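Local coordinates for protein interacting with Hsp90 1 (Saccharomyces cerevisiae, PDB 4CHH), which takes part in pre-rRNA processing, is required for the NOP58-snoRNA interaction, interacts with Hsp90, belongs to the R2TP complex and is represented here by its N-terminal PIH1 domain, at residues K58-P72 / C110-W124. Numbering follows the deposited sequence.
Sequences KVFINVCHSPLVPKP and CYVWDCCINSDCSRW
Ser119 OG lies at the edge of the His65 imidazole, in plane, sharing a 2.7 Å hydrogen bond with His65 ND1, while Ser122 OG sits 3.6 Å above one face, offset toward the rim. CG between the backbone N and the carbonyl carbon (chi1 62°) turns the ring to both serines. Pro72 reaches the Trp124 indole at its edge; Asp120 O and Cys121 CA of the indole's own helix lie over one face. Asn62 and Asp114 point the same way, amide and carboxylate planes 31° apart; Asn62 ND2 donates to Asp114 OD1 (3.0 Å), which also salt-bridges Arg100, and Asn62 OD1 accepts from Lys164 N. Asn118, the N-cap, turns ND2 to Val69 O (2.7 Å) and accepts from Asp120 N through OD1 (2.9 Å). With an alanine here, Val69 O would probably lose this donor and the first helical turn its side-chain cap. Lys71 NZ forms a salt bridge with Asp120 OD2 (2.8 Å), on the anti lone pair. Parallel pairing from Val59-Tyr111 to His65-Ile117 joins strands 58-66 and 110-118, directions 37° apart, inside the mixed sheet: strand 29-47 flanks the former, strand 95-103 the latter, and helix 129-147 packs on Ile61, Trp113 and Cys115.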
loop_
_atom_site.group_PDB
_atom_site.type_symbol
_atom_site.label_atom_id
_atom_site.label_comp_id
_atom_site.label_asym_id
_atom_site.label_seq_id
_atom_site.Cartn_x
_atom_site.Cartn_y
_atom_site.Cartn_z
ATOM N N LYS A 58 12.215 -8.539 -8.080
ATOM C CA LYS A 58 11.163 -7.581 -8.396
ATOM C C LYS A 58 10.113 -7.600 -7.320
ATOM O O LYS A 58 9.766 -8.650 -6.773
ATOM C CB LYS A 58 10.495 -7.886 -9.756
ATOM C CG LYS A 58 11.351 -7.652 -10.989
ATOM C CD LYS A 58 10.480 -7.751 -12.250
ATOM C CE LYS A 58 11.267 -8.166 -13.476
ATOM N NZ LYS A 58 11.572 -7.016 -14.370
ATOM N N VAL A 59 9.613 -6.436 -7.025
ATOM C CA VAL A 59 8.581 -6.237 -6.031
ATOM C C VAL A 59 7.419 -5.505 -6.681
ATOM O O VAL A 59 7.617 -4.556 -7.448
ATOM C CB VAL A 59 9.122 -5.491 -4.760
ATOM C CG1 VAL A 59 7.965 -5.051 -3.847
ATOM C CG2 VAL A 59 10.083 -6.383 -3.982
ATOM N N PHE A 60 6.211 -5.947 -6.361
ATOM C CA PHE A 60 4.987 -5.296 -6.806
ATOM C C PHE A 60 4.119 -4.957 -5.629
ATOM O O PHE A 60 3.907 -5.786 -4.741
ATOM C CB PHE A 60 4.192 -6.152 -7.785
ATOM C CG PHE A 60 4.902 -6.419 -9.082
ATOM C CD1 PHE A 60 5.756 -7.510 -9.212
ATOM C CD2 PHE A 60 4.682 -5.612 -10.193
ATOM C CE1 PHE A 60 6.416 -7.764 -10.420
ATOM C CE2 PHE A 60 5.328 -5.883 -11.413
ATOM C CZ PHE A 60 6.194 -6.952 -11.509
ATOM N N ILE A 61 3.606 -3.746 -5.627
ATOM C CA ILE A 61 2.688 -3.320 -4.582
ATOM C C ILE A 61 1.362 -2.969 -5.235
ATOM O O ILE A 61 1.320 -2.088 -6.090
ATOM C CB ILE A 61 3.235 -2.131 -3.741
ATOM C CG1 ILE A 61 4.534 -2.493 -3.010
ATOM C CG2 ILE A 61 2.134 -1.604 -2.802
ATOM C CD1 ILE A 61 5.375 -1.262 -2.407
ATOM N N ASN A 62 0.292 -3.658 -4.834
ATOM C CA ASN A 62 -1.048 -3.367 -5.307
ATOM C C ASN A 62 -1.680 -2.263 -4.445
ATOM O O ASN A 62 -2.082 -2.536 -3.328
ATOM C CB ASN A 62 -1.916 -4.651 -5.292
ATOM C CG ASN A 62 -1.499 -5.649 -6.365
ATOM O OD1 ASN A 62 -1.246 -5.288 -7.504
ATOM N ND2 ASN A 62 -1.334 -6.909 -6.014
ATOM N N VAL A 63 -1.765 -1.022 -4.973
ATOM C CA VAL A 63 -2.437 0.087 -4.278
ATOM C C VAL A 63 -3.912 -0.084 -4.585
ATOM O O VAL A 63 -4.318 -0.110 -5.740
ATOM C CB VAL A 63 -1.926 1.498 -4.638
ATOM C CG1 VAL A 63 -2.532 2.545 -3.702
ATOM C CG2 VAL A 63 -0.404 1.550 -4.613
ATOM N N CYS A 64 -4.680 -0.318 -3.563
ATOM C CA CYS A 64 -6.069 -0.665 -3.717
ATOM C C CYS A 64 -6.887 0.050 -2.661
ATOM O O CYS A 64 -6.310 0.741 -1.824
ATOM C CB CYS A 64 -6.217 -2.184 -3.636
ATOM S SG CYS A 64 -5.436 -2.930 -2.177
ATOM N N HIS A 65 -8.213 -0.053 -2.722
ATOM C CA HIS A 65 -9.012 0.706 -1.763
ATOM C C HIS A 65 -10.291 -0.001 -1.315
ATOM O O HIS A 65 -10.710 -1.001 -1.892
ATOM C CB HIS A 65 -9.356 2.110 -2.325
ATOM C CG HIS A 65 -10.180 2.087 -3.566
ATOM N ND1 HIS A 65 -11.563 2.154 -3.515
ATOM C CD2 HIS A 65 -9.794 1.977 -4.858
ATOM C CE1 HIS A 65 -11.975 2.081 -4.770
ATOM N NE2 HIS A 65 -10.950 1.978 -5.615
ATOM N N SER A 66 -10.870 0.522 -0.236
ATOM C CA SER A 66 -12.134 0.091 0.341
ATOM C C SER A 66 -12.700 1.208 1.219
ATOM O O SER A 66 -11.933 1.897 1.898
ATOM C CB SER A 66 -11.964 -1.182 1.164
ATOM O OG SER A 66 -13.139 -1.491 1.905
ATOM N N PRO A 67 -14.043 1.372 1.270
ATOM C CA PRO A 67 -14.614 2.386 2.173
ATOM C C PRO A 67 -14.493 1.990 3.654
ATOM O O PRO A 67 -14.761 2.805 4.540
ATOM C CB PRO A 67 -16.071 2.455 1.714
ATOM C CG PRO A 67 -16.359 1.046 1.227
ATOM C CD PRO A 67 -15.102 0.651 0.523
ATOM N N LEU A 68 -14.015 0.763 3.926
ATOM C CA LEU A 68 -13.861 0.185 5.267
ATOM C C LEU A 68 -12.546 0.567 5.960
ATOM O O LEU A 68 -12.389 0.307 7.158
ATOM C CB LEU A 68 -13.950 -1.353 5.145
ATOM C CG LEU A 68 -15.323 -2.013 5.357
ATOM C CD1 LEU A 68 -16.349 -1.556 4.330
ATOM C CD2 LEU A 68 -15.202 -3.514 5.286
ATOM N N VAL A 69 -11.595 1.133 5.208
ATOM C CA VAL A 69 -10.302 1.574 5.716
ATOM C C VAL A 69 -10.527 2.956 6.337
ATOM O O VAL A 69 -11.173 3.808 5.709
ATOM C CB VAL A 69 -9.185 1.612 4.609
ATOM C CG1 VAL A 69 -7.845 2.114 5.160
ATOM C CG2 VAL A 69 -9.010 0.259 3.916
ATOM N N PRO A 70 -9.988 3.225 7.543
ATOM C CA PRO A 70 -10.097 4.584 8.093
ATOM C C PRO A 70 -9.539 5.646 7.139
ATOM O O PRO A 70 -8.719 5.367 6.248
ATOM C CB PRO A 70 -9.246 4.525 9.364
ATOM C CG PRO A 70 -9.236 3.081 9.744
ATOM C CD PRO A 70 -9.210 2.344 8.434
ATOM N N LYS A 71 -10.024 6.865 7.308
ATOM C CA LYS A 71 -9.569 7.970 6.481
ATOM C C LYS A 71 -9.199 9.166 7.397
ATOM O O LYS A 71 -9.639 9.189 8.558
ATOM C CB LYS A 71 -10.615 8.333 5.412
ATOM C CG LYS A 71 -11.929 8.895 5.922
ATOM C CD LYS A 71 -12.844 9.360 4.782
ATOM C CE LYS A 71 -12.469 10.716 4.209
ATOM N NZ LYS A 71 -13.616 11.349 3.490
ATOM N N PRO A 72 -8.311 10.100 6.963
ATOM C CA PRO A 72 -7.997 11.259 7.830
ATOM C C PRO A 72 -9.264 12.025 8.231
ATOM O O PRO A 72 -10.217 12.126 7.444
ATOM C CB PRO A 72 -7.112 12.134 6.914
ATOM C CG PRO A 72 -6.532 11.176 5.937
ATOM C CD PRO A 72 -7.665 10.244 5.649
ATOM N N CYS A 110 9.137 -13.162 -7.452
ATOM C CA CYS A 110 8.799 -11.755 -7.282
ATOM C C CYS A 110 7.797 -11.653 -6.118
ATOM O O CYS A 110 7.017 -12.576 -5.866
ATOM C CB CYS A 110 8.330 -11.069 -8.568
ATOM S SG CYS A 110 6.584 -11.294 -8.973
ATOM N N TYR A 111 7.924 -10.582 -5.332
ATOM C CA TYR A 111 7.138 -10.425 -4.107
ATOM C C TYR A 111 6.082 -9.384 -4.261
ATOM O O TYR A 111 6.301 -8.345 -4.871
ATOM C CB TYR A 111 8.048 -10.149 -2.904
ATOM C CG TYR A 111 9.201 -11.123 -2.872
ATOM C CD1 TYR A 111 8.980 -12.498 -2.766
ATOM C CD2 TYR A 111 10.509 -10.684 -3.033
ATOM C CE1 TYR A 111 10.034 -13.403 -2.823
ATOM C CE2 TYR A 111 11.575 -11.578 -3.025
ATOM C CZ TYR A 111 11.334 -12.936 -2.939
ATOM O OH TYR A 111 12.394 -13.795 -2.949
ATOM N N VAL A 112 4.895 -9.722 -3.788
ATOM C CA VAL A 112 3.698 -8.909 -3.959
ATOM C C VAL A 112 3.059 -8.579 -2.604
ATOM O O VAL A 112 2.829 -9.469 -1.792
ATOM C CB VAL A 112 2.686 -9.630 -4.908
ATOM C CG1 VAL A 112 1.426 -8.802 -5.135
ATOM C CG2 VAL A 112 3.332 -10.001 -6.247
ATOM N N TRP A 113 2.750 -7.294 -2.393
ATOM C CA TRP A 113 2.017 -6.791 -1.229
ATOM C C TRP A 113 0.812 -6.027 -1.694
ATOM O O TRP A 113 0.867 -5.379 -2.745
ATOM C CB TRP A 113 2.876 -5.813 -0.395
ATOM C CG TRP A 113 3.898 -6.397 0.516
ATOM C CD1 TRP A 113 3.762 -6.595 1.858
ATOM C CD2 TRP A 113 5.292 -6.629 0.214
ATOM N NE1 TRP A 113 4.967 -6.986 2.403
ATOM C CE2 TRP A 113 5.925 -7.007 1.423
ATOM C CE3 TRP A 113 6.063 -6.566 -0.962
ATOM C CZ2 TRP A 113 7.286 -7.343 1.491
ATOM C CZ3 TRP A 113 7.420 -6.883 -0.897
ATOM C CH2 TRP A 113 8.023 -7.254 0.319
ATOM N N ASP A 114 -0.250 -6.020 -0.895
ATOM C CA ASP A 114 -1.408 -5.169 -1.200
ATOM C C ASP A 114 -1.406 -4.050 -0.169
ATOM O O ASP A 114 -1.190 -4.329 1.008
ATOM C CB ASP A 114 -2.754 -5.924 -1.180
ATOM C CG ASP A 114 -2.820 -7.165 -2.058
ATOM O OD1 ASP A 114 -2.270 -7.136 -3.177
ATOM O OD2 ASP A 114 -3.413 -8.174 -1.615
ATOM N N CYS A 115 -1.599 -2.814 -0.597
ATOM C CA CYS A 115 -1.669 -1.641 0.299
ATOM C C CYS A 115 -3.028 -0.996 0.072
ATOM O O CYS A 115 -3.228 -0.357 -0.958
ATOM C CB CYS A 115 -0.523 -0.660 0.013
ATOM S SG CYS A 115 1.082 -1.182 0.657
ATOM N N CYS A 116 -3.963 -1.190 1.015
ATOM C CA CYS A 116 -5.341 -0.749 0.908
ATOM C C CYS A 116 -5.587 0.541 1.668
ATOM O O CYS A 116 -5.295 0.649 2.858
ATOM C CB CYS A 116 -6.279 -1.862 1.386
ATOM S SG CYS A 116 -7.996 -1.660 0.871
ATOM N N ILE A 117 -6.152 1.517 0.970
ATOM C CA ILE A 117 -6.456 2.824 1.551
ATOM C C ILE A 117 -7.955 3.058 1.458
ATOM O O ILE A 117 -8.659 2.297 0.783
ATOM C CB ILE A 117 -5.637 3.965 0.862
ATOM C CG1 ILE A 117 -6.026 4.114 -0.659
ATOM C CG2 ILE A 117 -4.130 3.769 1.093
ATOM C CD1 ILE A 117 -5.393 5.284 -1.432
ATOM N N ASN A 118 -8.446 4.112 2.118
ATOM C CA ASN A 118 -9.851 4.456 2.026
ATOM C C ASN A 118 -10.151 4.881 0.596
ATOM O O ASN A 118 -9.337 5.553 -0.025
ATOM C CB ASN A 118 -10.205 5.563 3.008
ATOM C CG ASN A 118 -11.653 5.938 2.983
ATOM O OD1 ASN A 118 -12.056 6.854 2.256
ATOM N ND2 ASN A 118 -12.478 5.191 3.726
ATOM N N SER A 119 -11.327 4.513 0.098
ATOM C CA SER A 119 -11.799 4.831 -1.240
ATOM C C SER A 119 -11.788 6.347 -1.560
ATOM O O SER A 119 -11.476 6.718 -2.699
ATOM C CB SER A 119 -13.201 4.276 -1.399
ATOM O OG SER A 119 -13.099 2.866 -1.354
ATOM N N ASP A 120 -12.117 7.213 -0.573
ATOM C CA ASP A 120 -12.090 8.671 -0.784
ATOM C C ASP A 120 -10.663 9.138 -1.036
ATOM O O ASP A 120 -10.444 9.926 -1.953
ATOM C CB ASP A 120 -12.708 9.443 0.404
ATOM C CG ASP A 120 -14.192 9.166 0.642
ATOM O OD1 ASP A 120 -14.846 8.551 -0.247
ATOM O OD2 ASP A 120 -14.698 9.552 1.709
ATOM N N CYS A 121 -9.692 8.584 -0.285
ATOM C CA CYS A 121 -8.259 8.891 -0.420
ATOM C C CYS A 121 -7.736 8.460 -1.787
ATOM O O CYS A 121 -6.896 9.158 -2.342
ATOM C CB CYS A 121 -7.458 8.255 0.711
ATOM S SG CYS A 121 -8.011 8.748 2.364
ATOM N N SER A 122 -8.273 7.350 -2.360
ATOM C CA SER A 122 -7.892 6.892 -3.701
ATOM C C SER A 122 -8.305 7.921 -4.759
ATOM O O SER A 122 -7.661 8.010 -5.801
ATOM C CB SER A 122 -8.490 5.520 -4.004
ATOM O OG SER A 122 -9.820 5.574 -4.500
ATOM N N ARG A 123 -9.384 8.694 -4.492
ATOM C CA ARG A 123 -9.856 9.735 -5.411
ATOM C C ARG A 123 -9.006 11.001 -5.266
ATOM O O ARG A 123 -8.742 11.663 -6.259
ATOM C CB ARG A 123 -11.360 10.029 -5.197
ATOM C CG ARG A 123 -12.314 8.913 -5.701
ATOM C CD ARG A 123 -11.585 7.647 -6.127
ATOM N NE ARG A 123 -11.433 7.547 -7.559
ATOM C CZ ARG A 123 -10.701 6.637 -8.190
ATOM N NH1 ARG A 123 -9.999 5.743 -7.501
ATOM N NH2 ARG A 123 -10.639 6.632 -9.504
ATOM N N TRP A 124 -8.566 11.329 -4.053
ATOM C CA TRP A 124 -7.710 12.508 -3.807
ATOM C C TRP A 124 -6.402 12.404 -4.583
ATOM O O TRP A 124 -5.946 13.395 -5.141
ATOM C CB TRP A 124 -7.362 12.640 -2.305
ATOM C CG TRP A 124 -8.507 12.874 -1.362
ATOM C CD1 TRP A 124 -9.730 13.401 -1.663
ATOM C CD2 TRP A 124 -8.489 12.688 0.060
ATOM N NE1 TRP A 124 -10.507 13.465 -0.532
ATOM C CE2 TRP A 124 -9.763 13.058 0.546
ATOM C CE3 TRP A 124 -7.518 12.231 0.975
ATOM C CZ2 TRP A 124 -10.091 13.012 1.907
ATOM C CZ3 TRP A 124 -7.838 12.200 2.328
ATOM C CH2 TRP A 124 -9.126 12.547 2.778
HETATM O O HOH W 1 -15.526 5.243 3.728
HETATM O O HOH W 2 -6.962 5.606 3.983
#